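Local coordinates for protein ribose-phosphate pyrophosphokinase (Thermus thermophilus, PDB 7PN0) that catalyses the ATP-dependent pyrophosphorylation of ribose 5-phosphate, making phosphoribosyl pyrophosphate (PRPP) and AMP, at residues Ser29-Phe34 with Leu66-Met71; Leu4-Gln9 with Val41-Ser46; Pro89-Ala94 with Arg109-Leu114. One frame throughout, in Å; residues are numbered along the deposited sequence. Where two conformers were deposited one is given.

Interaction 1: residues Ser29-Phe34 with Leu66-Met71; sequences STTLRF and LMELLM. With ADP (adenosine-5'-diphosphate), chain I.
T31 and E68 meet through a single polar bond: the hydroxyl OG1 of T31 donates to OE2 of E68 at 2.6 Å. The hydroxyl reaches OE2 on its anti side and lies 18° out of the carboxylate plane, slightly off the flat of the group. The rest of T31 follows closely, with its methyl CG2 3.4 Å from OE2 of E68. No other pair of residues joins the two segments, which fits the small buried area of 86 Å² and the 7.6 Å between the CA atoms of T31 and E68.

Torsions explain the reach. E68 sets CG anti to its backbone N (chi1 -179°) and stays extended beyond, which carries the carboxylate from the helix to the strand. In T31 the hydroxyl sits beside the backbone N, and this rotation leaves CG2 flanking the bond.

The second oxygen, OE1 of E68, receives Q56 NE2 and the backbone N of Q9. With T31, that makes three donors round one buried carboxylate; they restrict its rotation and would probably favour its charged form.

Further along the strand segment, F34 takes no part in the bond but meets ADP of chain I. The adenine lies against one face of its ring, with N3 3.4 Å above the plane over the centre and C2 3.3 Å from F34 CD2. The same nucleotide is hydrogen-bonded to N36 and to S96 and D100 of the second subunit.

Strand 29-33 pairs antiparallel with strand 39-43, where V41 touches T31 and L39 touches M71. E68 and M71 are thus among the residues through which helix 62-78 meets this hairpin, while L66, L69 and L70 pack on helix 107-118.

Interaction 2: residues Leu4-Gln9 with Val41-Ser46; sequences LIFSGQ and VRYEES. With SO4 (sulfate ion), chain E.
S46, whose main-chain O lies 4.5 Å from CD1 of L4, has a side-chain oxygen held by two partners. OG of S46 donates to O1 of a sulfate at 2.7 Å and is also hydrogen-bonded to the backbone N of R48. The sulfate, probably from the crystallisation liquor, has further partners in R48 NH2, R103 NE of the second subunit, and S302 OG and S304 N of the third subunit. An anion bound where three subunits meet is consistent with the allosteric phosphate site of related PRPP synthetases, although the sulfate alone does not show regulation here.

The main contact between the segments is aromatic. Y43 directs an edge at the face of F6 in a T-shaped (edge-to-face) pair, with ring centroids 4.7 Å apart and planes at 74°. CE1 of Y43 stands 3.5 Å above the F6 plane, displaced from the centre toward the rim, and CD1 of Y43 comes to 3.5 Å from CE2 of F6. Both rings leave their strands with CG beside the backbone N (chi1 -54° in F6, -64° in Y43), which turns them toward each other between strands 3-7 and 39-43. The CA atoms of F6 and Y43 remain 9.0 Å apart, a separation the rings bridge.

Y43 is fixed beyond the stack as well: its OH is hydrogen-bonded to the main-chain O of M72 on helix 62-78, and the main-chain O of Y43 is hydrogen-bonded to R103 NH2 of the second subunit.

No hydrogen bond crosses between the segments, so the join is apolar and depends on buried ring surface. The one polar atom of the ring pair, the Y43 hydroxyl, is satisfied by the helix rather than by strand 3-7.

Interaction 3: residues Pro89-Ala94 with Arg109-Leu114; sequences PYFSYA and RLIADL. With ADP (adenosine-5'-diphosphate), chain C.
F91 and Y93 face I111 from a turn that runs into a 3-10 segment at 92-94, with A94 N bonded to F91 O at 3.0 Å, and the CA atoms of Y93 and I111 lie 8.0 Å apart. I111 divides its branches between the two rings. CG1 stands beside the backbone N and the chain then extends (chi2 167°), carrying CD1 to 3.2 Å from Y93 CD2, a tight apolar contact. Methyl CG2 goes instead to F91 CE1 at 3.8 Å. The Y93 side chain lies roughly perpendicular to that of I111, whereas those of F91 and I111 run antiparallel alongside one another.

The far end of Y93 is fixed across the interface, since its OH accepts from L39 N of the second subunit. Its CD1 lies 3.8 Å from N6 of ADP (chain C), so the ring sits between helix and nucleotide. Replacing Y93 with an alanine would probably open a gap beside the adenine, strip I111 CD1 of its ring neighbour and leave L39 N of the second subunit without its acceptor.

F91 is steadied by an edge-to-face meeting with F58. The loop after strand 83-88, in the PRTase-like N-terminal domain, thus rests on helix 107-118 and presents S92 and Y93 to the ADP pocket at the subunit interface.

Interactions 1 and 2, with centres 10 Å apart, are directly joined: E68 OE2 lies 3.3 Å from G8 CA, and T30 N lies 2.9 Å from R42 O within the two-stranded hairpin. Interaction 3 is about 17 Å, centre to centre, from interaction 1, yet helix touches helix where L66 CD1 comes to 4.1 Å from I111 CG2. Interactions 2 and 3 do not touch, their nearest atoms being about 9 Å apart. Two ADP molecules tie interactions 1 and 3 to the pocket in reciprocal fashion: each is bonded to S96 of one subunit and N36 of its neighbour, so segments 29-34 and 89-94 probably meet one nucleotide from opposite subunits.

Interaction 1: residues Ser29-Phe34 with Leu66-Met71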
loop_
_atom_site.group_PDB
_atom_site.type_symbol
_atom_site.label_atom_id
_atom_site.label_comp_id
_atom_site.label_asym_id
_atom_site.label_seq_id
_atom_site.Cartn_x
_atom_site.Cartn_y
_atom_site.Cartn_z
ATOM N N SER A 29 -6.675 -6.193 -29.900
ATOM C CA SER A 29 -6.480 -4.907 -29.179
ATOM C C SER A 29 -5.869 -3.897 -30.126
ATOM O O SER A 29 -5.061 -4.321 -30.979
ATOM C CB SER A 29 -5.612 -5.075 -27.963
ATOM O OG SER A 29 -4.381 -5.678 -28.312
ATOM N N THR A 30 -6.219 -2.623 -29.975
ATOM C CA THR A 30 -5.587 -1.587 -30.821
ATOM C C THR A 30 -4.775 -0.641 -29.957
ATOM O O THR A 30 -5.176 -0.320 -28.793
ATOM C CB THR A 30 -6.513 -0.905 -31.835
ATOM O OG1 THR A 30 -6.633 0.492 -31.568
ATOM C CG2 THR A 30 -7.853 -1.564 -31.931
ATOM N N THR A 31 -3.629 -0.286 -30.513
ATOM C CA THR A 31 -2.773 0.769 -29.977
ATOM C C THR A 31 -2.626 1.834 -31.069
ATOM O O THR A 31 -2.289 1.460 -32.215
ATOM C CB THR A 31 -1.449 0.178 -29.486
ATOM O OG1 THR A 31 -1.693 -0.771 -28.435
ATOM C CG2 THR A 31 -0.516 1.300 -29.057
ATOM N N LEU A 32 -2.974 3.061 -30.733
ATOM C CA LEU A 32 -2.902 4.272 -31.598
ATOM C C LEU A 32 -1.844 5.165 -30.964
ATOM O O LEU A 32 -1.737 5.205 -29.724
ATOM C CB LEU A 32 -4.260 5.013 -31.635
ATOM C CG LEU A 32 -5.518 4.209 -32.013
ATOM C CD1 LEU A 32 -6.731 5.105 -32.144
ATOM C CD2 LEU A 32 -5.334 3.414 -33.298
ATOM N N ARG A 33 -1.212 5.989 -31.791
ATOM C CA ARG A 33 -0.388 7.110 -31.360
ATOM C C ARG A 33 -1.065 8.361 -31.928
ATOM O O ARG A 33 -1.184 8.467 -33.145
ATOM C CB ARG A 33 1.047 6.841 -31.824
ATOM C CG ARG A 33 2.023 7.979 -31.578
ATOM C CD ARG A 33 3.288 7.835 -32.440
ATOM N NE ARG A 33 3.803 6.485 -32.263
ATOM C CZ ARG A 33 4.784 6.137 -31.447
ATOM N NH1 ARG A 33 5.433 7.062 -30.744
ATOM N NH2 ARG A 33 5.126 4.859 -31.362
ATOM N N PHE A 34 -1.514 9.277 -31.089
ATOM C CA PHE A 34 -2.117 10.565 -31.534
ATOM C C PHE A 34 -0.992 11.433 -32.109
ATOM O O PHE A 34 0.206 11.072 -31.976
ATOM C CB PHE A 34 -2.857 11.236 -30.384
ATOM C CG PHE A 34 -3.979 10.440 -29.784
ATOM C CD1 PHE A 34 -5.089 10.078 -30.543
ATOM C CD2 PHE A 34 -3.939 10.052 -28.452
ATOM C CE1 PHE A 34 -6.140 9.384 -29.963
ATOM C CE2 PHE A 34 -4.964 9.311 -27.896
ATOM C CZ PHE A 34 -6.077 9.003 -28.642
ATOM N N LEU A 66 7.257 0.006 -23.269
ATOM C CA LEU A 66 7.040 -0.011 -21.794
ATOM C C LEU A 66 5.681 0.627 -21.488
ATOM O O LEU A 66 4.891 0.018 -20.772
ATOM C CB LEU A 66 8.156 0.771 -21.076
ATOM C CG LEU A 66 7.926 1.013 -19.588
ATOM C CD1 LEU A 66 7.620 -0.284 -18.861
ATOM C CD2 LEU A 66 9.129 1.754 -18.960
ATOM N N MET A 67 5.419 1.823 -22.011
ATOM C CA MET A 67 4.151 2.534 -21.701
ATOM C C MET A 67 2.969 1.735 -22.264
ATOM O O MET A 67 1.952 1.605 -21.580
ATOM C CB MET A 67 4.155 3.948 -22.303
ATOM C CG MET A 67 2.907 4.719 -21.980
ATOM S SD MET A 67 2.731 4.793 -20.174
ATOM C CE MET A 67 1.485 6.051 -20.008
ATOM N N GLU A 68 3.062 1.240 -23.507
ATOM C CA GLU A 68 1.984 0.401 -24.091
ATOM C C GLU A 68 1.684 -0.762 -23.144
ATOM O O GLU A 68 0.486 -1.080 -22.936
ATOM C CB GLU A 68 2.347 -0.068 -25.505
ATOM C CG GLU A 68 1.241 -0.902 -26.140
ATOM C CD GLU A 68 1.590 -1.547 -27.464
ATOM O OE1 GLU A 68 2.784 -1.778 -27.711
ATOM O OE2 GLU A 68 0.661 -1.802 -28.240
ATOM N N LEU A 69 2.708 -1.462 -22.646
ATOM C CA LEU A 69 2.516 -2.601 -21.715
ATOM C C LEU A 69 1.808 -2.104 -20.443
ATOM O O LEU A 69 0.812 -2.781 -20.020
ATOM C CB LEU A 69 3.873 -3.245 -21.367
ATOM C CG LEU A 69 3.856 -4.433 -20.386
ATOM C CD1 LEU A 69 2.942 -5.566 -20.825
ATOM C CD2 LEU A 69 5.268 -4.954 -20.176
ATOM N N LEU A 70 2.316 -1.046 -19.800
ATOM C CA LEU A 70 1.696 -0.484 -18.562
ATOM C C LEU A 70 0.212 -0.175 -18.837
ATOM O O LEU A 70 -0.677 -0.564 -18.028
ATOM C CB LEU A 70 2.475 0.752 -18.150
ATOM C CG LEU A 70 3.899 0.501 -17.668
ATOM C CD1 LEU A 70 4.571 1.798 -17.292
ATOM C CD2 LEU A 70 3.896 -0.454 -16.481
ATOM N N MET A 71 -0.078 0.499 -19.960
ATOM C CA MET A 71 -1.468 0.885 -20.326
ATOM C C MET A 71 -2.332 -0.361 -20.645
ATOM O O MET A 71 -3.485 -0.401 -20.224
ATOM C CB MET A 71 -1.429 1.815 -21.535
ATOM C CG MET A 71 -0.911 3.126 -21.217
ATOM S SD MET A 71 -0.799 4.158 -22.685
ATOM C CE MET A 71 -2.530 4.424 -23.020
HETATM P PB ADP I . -11.758 15.700 -23.683
HETATM O O1B ADP I . -11.053 14.615 -22.845
HETATM O O2B ADP I . -10.809 16.476 -24.576
HETATM O O3B ADP I . -12.643 16.597 -22.866
HETATM P PA ADP I . -12.686 15.456 -26.319
HETATM O O1A ADP I . -14.038 15.111 -26.849
HETATM O O2A ADP I . -12.100 16.834 -26.377
HETATM O O3A ADP I . -12.733 15.030 -24.777
HETATM O "O5'" ADP I . -11.609 14.455 -26.964
HETATM C "C5'" ADP I . -11.393 13.192 -26.306
HETATM C "C4'" ADP I . -10.798 12.224 -27.290
HETATM O "O4'" ADP I . -9.417 12.596 -27.535
HETATM C "C3'" ADP I . -10.745 10.773 -26.812
HETATM O "O3'" ADP I . -11.958 10.074 -27.050
HETATM C "C2'" ADP I . -9.597 10.231 -27.652
HETATM O "O2'" ADP I . -10.026 9.906 -28.959
HETATM C "C1'" ADP I . -8.651 11.435 -27.655
HETATM N N9 ADP I . -7.641 11.428 -26.593
HETATM C C8 ADP I . -7.670 10.798 -25.372
HETATM N N7 ADP I . -6.552 10.946 -24.689
HETATM C C5 ADP I . -5.746 11.707 -25.534
HETATM C C6 ADP I . -4.437 12.198 -25.410
HETATM N N6 ADP I . -3.689 11.961 -24.333
HETATM N N1 ADP I . -3.905 12.862 -26.464
HETATM C C2 ADP I . -4.678 13.093 -27.536
HETATM N N3 ADP I . -5.936 12.712 -27.754
HETATM C C4 ADP I . -6.412 11.999 -26.715
#

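Interaction 2: residues Leu4-Gln9 with Val41-Ser46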
loop_
_atom_site.group_PDB
_atom_site.type_symbol
_atom_site.label_atom_id
_atom_site.label_comp_id
_atom_site.label_asym_id
_atom_site.label_seq_id
_atom_site.Cartn_x
_atom_site.Cartn_y
_atom_site.Cartn_z
ATOM N N LEU A 4 -6.782 -15.858 -22.340
ATOM C CA LEU A 4 -6.818 -14.802 -23.360
ATOM C C LEU A 4 -5.414 -14.239 -23.546
ATOM O O LEU A 4 -4.734 -13.885 -22.547
ATOM C CB LEU A 4 -7.782 -13.719 -22.904
ATOM C CG LEU A 4 -9.247 -14.143 -22.701
ATOM C CD1 LEU A 4 -10.078 -12.934 -22.300
ATOM C CD2 LEU A 4 -9.835 -14.732 -23.981
ATOM N N ILE A 5 -4.976 -14.135 -24.795
ATOM C CA ILE A 5 -3.602 -13.658 -25.062
ATOM C C ILE A 5 -3.706 -12.443 -25.974
ATOM O O ILE A 5 -4.555 -12.452 -26.894
ATOM C CB ILE A 5 -2.695 -14.803 -25.560
ATOM C CG1 ILE A 5 -1.313 -14.309 -25.956
ATOM C CG2 ILE A 5 -3.332 -15.664 -26.637
ATOM C CD1 ILE A 5 -0.257 -15.379 -25.827
ATOM N N PHE A 6 -2.954 -11.396 -25.627
ATOM C CA PHE A 6 -2.850 -10.133 -26.392
ATOM C C PHE A 6 -1.392 -9.770 -26.590
ATOM O O PHE A 6 -0.525 -10.313 -25.894
ATOM C CB PHE A 6 -3.583 -9.004 -25.667
ATOM C CG PHE A 6 -5.016 -9.332 -25.340
ATOM C CD1 PHE A 6 -5.347 -9.986 -24.172
ATOM C CD2 PHE A 6 -6.037 -8.953 -26.198
ATOM C CE1 PHE A 6 -6.670 -10.307 -23.896
ATOM C CE2 PHE A 6 -7.351 -9.229 -25.885
ATOM C CZ PHE A 6 -7.667 -9.930 -24.759
ATOM N N SER A 7 -1.140 -8.806 -27.479
ATOM C CA SER A 7 0.220 -8.387 -27.879
ATOM C C SER A 7 0.245 -6.870 -27.901
ATOM O O SER A 7 -0.749 -6.260 -28.316
ATOM C CB SER A 7 0.607 -8.979 -29.212
ATOM O OG SER A 7 1.914 -8.585 -29.627
ATOM N N GLY A 8 1.352 -6.297 -27.470
ATOM C CA GLY A 8 1.710 -4.928 -27.845
ATOM C C GLY A 8 2.331 -4.919 -29.228
ATOM O O GLY A 8 2.173 -5.939 -29.940
ATOM N N GLN A 9 3.000 -3.824 -29.608
ATOM C CA GLN A 9 3.550 -3.631 -30.984
ATOM C C GLN A 9 4.963 -4.215 -31.078
ATOM O O GLN A 9 5.448 -4.406 -32.209
ATOM C CB GLN A 9 3.555 -2.158 -31.402
ATOM C CG GLN A 9 2.177 -1.521 -31.351
ATOM C CD GLN A 9 2.130 -0.147 -31.973
ATOM O OE1 GLN A 9 1.066 0.328 -32.365
ATOM N NE2 GLN A 9 3.283 0.484 -32.111
ATOM N N VAL A 41 -4.710 2.724 -25.898
ATOM C CA VAL A 41 -4.931 1.262 -26.050
ATOM C C VAL A 41 -6.427 0.992 -25.895
ATOM O O VAL A 41 -7.119 1.741 -25.170
ATOM C CB VAL A 41 -4.099 0.431 -25.058
ATOM C CG1 VAL A 41 -2.602 0.734 -25.216
ATOM C CG2 VAL A 41 -4.580 0.615 -23.649
ATOM N N ARG A 42 -6.922 -0.061 -26.532
ATOM C CA ARG A 42 -8.331 -0.469 -26.400
ATOM C C ARG A 42 -8.462 -1.960 -26.724
ATOM O O ARG A 42 -8.042 -2.374 -27.777
ATOM C CB ARG A 42 -9.205 0.413 -27.312
ATOM C CG ARG A 42 -10.710 0.206 -27.109
ATOM C CD ARG A 42 -11.594 1.000 -28.080
ATOM N NE ARG A 42 -11.311 0.642 -29.476
ATOM C CZ ARG A 42 -11.015 1.484 -30.477
ATOM N NH1 ARG A 42 -10.773 0.999 -31.679
ATOM N NH2 ARG A 42 -10.960 2.798 -30.298
ATOM N N TYR A 43 -9.126 -2.719 -25.854
ATOM C CA TYR A 43 -9.494 -4.129 -26.127
ATOM C C TYR A 43 -10.840 -4.113 -26.847
ATOM O O TYR A 43 -11.802 -3.476 -26.383
ATOM C CB TYR A 43 -9.565 -4.967 -24.858
ATOM C CG TYR A 43 -8.240 -5.113 -24.151
ATOM C CD1 TYR A 43 -7.288 -6.023 -24.587
ATOM C CD2 TYR A 43 -7.925 -4.312 -23.054
ATOM C CE1 TYR A 43 -6.076 -6.168 -23.933
ATOM C CE2 TYR A 43 -6.721 -4.457 -22.375
ATOM C CZ TYR A 43 -5.772 -5.348 -22.854
ATOM O OH TYR A 43 -4.576 -5.525 -22.221
ATOM N N GLU A 44 -10.870 -4.745 -27.998
ATOM C CA GLU A 44 -12.039 -4.657 -28.914
ATOM C C GLU A 44 -13.181 -5.512 -28.390
ATOM O O GLU A 44 -14.364 -5.178 -28.729
ATOM C CB GLU A 44 -11.614 -5.072 -30.320
ATOM C CG GLU A 44 -10.546 -4.130 -30.863
ATOM C CD GLU A 44 -10.902 -2.649 -30.893
ATOM O OE1 GLU A 44 -12.050 -2.257 -30.504
ATOM O OE2 GLU A 44 -10.050 -1.879 -31.357
ATOM N N GLU A 45 -12.873 -6.540 -27.601
ATOM C CA GLU A 45 -13.913 -7.437 -27.033
ATOM C C GLU A 45 -13.708 -7.626 -25.531
ATOM O O GLU A 45 -12.636 -7.301 -25.008
ATOM C CB GLU A 45 -13.916 -8.782 -27.750
ATOM C CG GLU A 45 -14.281 -8.698 -29.249
ATOM C CD GLU A 45 -15.675 -8.220 -29.659
ATOM O OE1 GLU A 45 -15.816 -7.809 -30.848
ATOM O OE2 GLU A 45 -16.627 -8.234 -28.823
ATOM N N SER A 46 -14.736 -8.148 -24.868
ATOM C CA SER A 46 -14.713 -8.359 -23.391
ATOM C C SER A 46 -13.571 -9.303 -23.044
ATOM O O SER A 46 -13.348 -10.239 -23.781
ATOM C CB SER A 46 -16.029 -8.867 -22.901
ATOM O OG SER A 46 -15.945 -9.129 -21.537
HETATM S S SO4 E . -17.379 -5.903 -20.780
HETATM O O1 SO4 E . -17.142 -7.160 -20.223
HETATM O O2 SO4 E . -17.925 -6.043 -22.109
HETATM O O3 SO4 E . -18.331 -5.175 -19.994
HETATM O O4 SO4 E . -16.135 -5.166 -20.886
#

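Interaction 3: residues Pro89-Ala94 with Arg109-Leu114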
loop_
_atom_site.group_PDB
_atom_site.type_symbol
_atom_site.label_atom_id
_atom_site.label_comp_id
_atom_site.label_asym_id
_atom_site.label_seq_id
_atom_site.Cartn_x
_atom_site.Cartn_y
_atom_site.Cartn_z
ATOM N N PRO A 89 9.169 -11.297 -22.860
ATOM C CA PRO A 89 10.176 -12.264 -23.298
ATOM C C PRO A 89 11.594 -11.709 -23.164
ATOM O O PRO A 89 12.452 -12.452 -22.711
ATOM C CB PRO A 89 9.795 -12.577 -24.750
ATOM C CG PRO A 89 8.361 -12.214 -24.825
ATOM C CD PRO A 89 8.168 -11.015 -23.903
ATOM N N TYR A 90 11.803 -10.426 -23.451
ATOM C CA TYR A 90 13.105 -9.760 -23.240
ATOM C C TYR A 90 12.913 -8.517 -22.366
ATOM O O TYR A 90 12.328 -7.570 -22.820
ATOM C CB TYR A 90 13.777 -9.362 -24.540
ATOM C CG TYR A 90 15.055 -8.563 -24.380
ATOM C CD1 TYR A 90 16.056 -8.967 -23.507
ATOM C CD2 TYR A 90 15.239 -7.363 -25.051
ATOM C CE1 TYR A 90 17.209 -8.205 -23.320
ATOM C CE2 TYR A 90 16.386 -6.594 -24.892
ATOM C CZ TYR A 90 17.368 -7.014 -24.011
ATOM O OH TYR A 90 18.516 -6.290 -23.879
ATOM N N PHE A 91 13.483 -8.558 -21.175
ATOM C CA PHE A 91 13.409 -7.468 -20.183
ATOM C C PHE A 91 14.768 -6.767 -20.207
ATOM O O PHE A 91 15.647 -7.133 -19.422
ATOM C CB PHE A 91 13.040 -7.997 -18.803
ATOM C CG PHE A 91 12.876 -6.920 -17.773
ATOM C CD1 PHE A 91 12.385 -5.656 -18.108
ATOM C CD2 PHE A 91 13.242 -7.137 -16.460
ATOM C CE1 PHE A 91 12.199 -4.677 -17.152
ATOM C CE2 PHE A 91 13.069 -6.139 -15.505
ATOM C CZ PHE A 91 12.531 -4.923 -15.846
ATOM N N SER A 92 14.917 -5.832 -21.146
ATOM C CA SER A 92 16.217 -5.147 -21.410
ATOM C C SER A 92 16.718 -4.493 -20.124
ATOM O O SER A 92 17.953 -4.499 -19.868
ATOM C CB SER A 92 16.069 -4.146 -22.512
ATOM O OG SER A 92 15.261 -3.029 -22.137
ATOM N N TYR A 93 15.806 -3.888 -19.360
ATOM C CA TYR A 93 16.221 -3.101 -18.178
ATOM C C TYR A 93 16.711 -4.004 -17.048
ATOM O O TYR A 93 17.191 -3.432 -16.016
ATOM C CB TYR A 93 15.142 -2.124 -17.724
ATOM C CG TYR A 93 15.042 -0.843 -18.516
ATOM C CD1 TYR A 93 15.952 0.193 -18.302
ATOM C CD2 TYR A 93 14.052 -0.662 -19.472
ATOM C CE1 TYR A 93 15.871 1.395 -18.982
ATOM C CE2 TYR A 93 13.956 0.532 -20.164
ATOM C CZ TYR A 93 14.850 1.567 -19.907
ATOM O OH TYR A 93 14.776 2.720 -20.614
ATOM N N ALA A 94 16.719 -5.329 -17.215
ATOM C CA ALA A 94 17.377 -6.216 -16.227
ATOM C C ALA A 94 18.866 -5.828 -16.152
ATOM O O ALA A 94 19.502 -6.144 -15.165
ATOM C CB ALA A 94 17.185 -7.685 -16.548
ATOM N N ARG A 109 14.265 -2.283 -10.955
ATOM C CA ARG A 109 13.364 -2.289 -9.781
ATOM C C ARG A 109 12.250 -1.277 -10.010
ATOM O O ARG A 109 11.081 -1.558 -9.715
ATOM C CB ARG A 109 14.170 -2.024 -8.501
ATOM C CG ARG A 109 13.300 -1.662 -7.301
ATOM C CD ARG A 109 12.408 -2.804 -6.889
ATOM N NE ARG A 109 11.441 -2.396 -5.910
ATOM C CZ ARG A 109 11.475 -2.673 -4.608
ATOM N NH1 ARG A 109 10.491 -2.273 -3.810
ATOM N NH2 ARG A 109 12.482 -3.368 -4.110
ATOM N N LEU A 110 12.590 -0.104 -10.523
ATOM C CA LEU A 110 11.557 0.920 -10.766
ATOM C C LEU A 110 10.507 0.318 -11.691
ATOM O O LEU A 110 9.282 0.486 -11.431
ATOM C CB LEU A 110 12.177 2.160 -11.417
ATOM C CG LEU A 110 11.160 3.142 -11.949
ATOM C CD1 LEU A 110 10.346 3.734 -10.835
ATOM C CD2 LEU A 110 11.858 4.229 -12.771
ATOM N N ILE A 111 10.934 -0.353 -12.748
ATOM C CA ILE A 111 9.952 -0.886 -13.729
ATOM C C ILE A 111 9.120 -1.995 -13.055
ATOM O O ILE A 111 7.920 -2.111 -13.336
ATOM C CB ILE A 111 10.643 -1.315 -15.034
ATOM C CG1 ILE A 111 11.141 -0.099 -15.824
ATOM C CG2 ILE A 111 9.679 -2.111 -15.843
ATOM C CD1 ILE A 111 12.083 -0.458 -16.940
ATOM N N ALA A 112 9.727 -2.831 -12.221
ATOM C CA ALA A 112 8.932 -3.832 -11.481
ATOM C C ALA A 112 7.802 -3.131 -10.730
ATOM O O ALA A 112 6.639 -3.626 -10.754
ATOM C CB ALA A 112 9.812 -4.657 -10.597
ATOM N N ASP A 113 8.128 -2.080 -9.985
ATOM C CA ASP A 113 7.142 -1.296 -9.188
ATOM C C ASP A 113 6.096 -0.690 -10.127
ATOM O O ASP A 113 4.901 -0.761 -9.786
ATOM C CB ASP A 113 7.863 -0.312 -8.284
ATOM C CG ASP A 113 8.570 -0.988 -7.110
ATOM O OD1 ASP A 113 8.065 -2.018 -6.623
ATOM O OD2 ASP A 113 9.600 -0.502 -6.711
ATOM N N LEU A 114 6.506 -0.134 -11.270
ATOM C CA LEU A 114 5.527 0.460 -12.207
ATOM C C LEU A 114 4.577 -0.644 -12.725
ATOM O O LEU A 114 3.405 -0.365 -12.851
ATOM C CB LEU A 114 6.259 1.109 -13.375
ATOM C CG LEU A 114 7.212 2.265 -13.041
ATOM C CD1 LEU A 114 7.815 2.846 -14.276
ATOM C CD2 LEU A 114 6.519 3.338 -12.250
HETATM P PB ADP C . 27.187 -6.394 -16.772
HETATM O O1B ADP C . 27.312 -7.862 -16.339
HETATM O O2B ADP C . 25.830 -5.810 -16.458
HETATM O O3B ADP C . 27.656 -6.062 -18.175
HETATM P PA ADP C . 28.155 -4.156 -15.499
HETATM O O1A ADP C . 26.982 -3.939 -14.593
HETATM O O2A ADP C . 29.494 -3.681 -15.047
HETATM O O3A ADP C . 28.275 -5.706 -15.826
HETATM O "O5'" ADP C . 27.819 -3.596 -16.988
HETATM C "C5'" ADP C . 26.708 -2.673 -17.202
HETATM C "C4'" ADP C . 27.070 -1.607 -18.221
HETATM O "O4'" ADP C . 25.926 -1.420 -19.106
HETATM C "C3'" ADP C . 27.371 -0.205 -17.666
HETATM O "O3'" ADP C . 27.787 -0.178 -16.303
HETATM C "C2'" ADP C . 25.982 0.422 -17.633
HETATM O "O2'" ADP C . 26.072 1.820 -17.694
HETATM C "C1'" ADP C . 25.315 -0.180 -18.868
HETATM N N9 ADP C . 23.874 -0.388 -18.703
HETATM C C8 ADP C . 23.128 -0.295 -17.544
HETATM N N7 ADP C . 21.838 -0.493 -17.728
HETATM C C5 ADP C . 21.730 -0.713 -19.093
HETATM C C6 ADP C . 20.631 -0.971 -19.926
HETATM N N6 ADP C . 19.388 -1.094 -19.460
HETATM N N1 ADP C . 20.853 -1.140 -21.260
HETATM C C2 ADP C . 22.117 -1.052 -21.697
HETATM N N3 ADP C . 23.228 -0.831 -21.003
HETATM C C4 ADP C . 22.974 -0.645 -19.700
#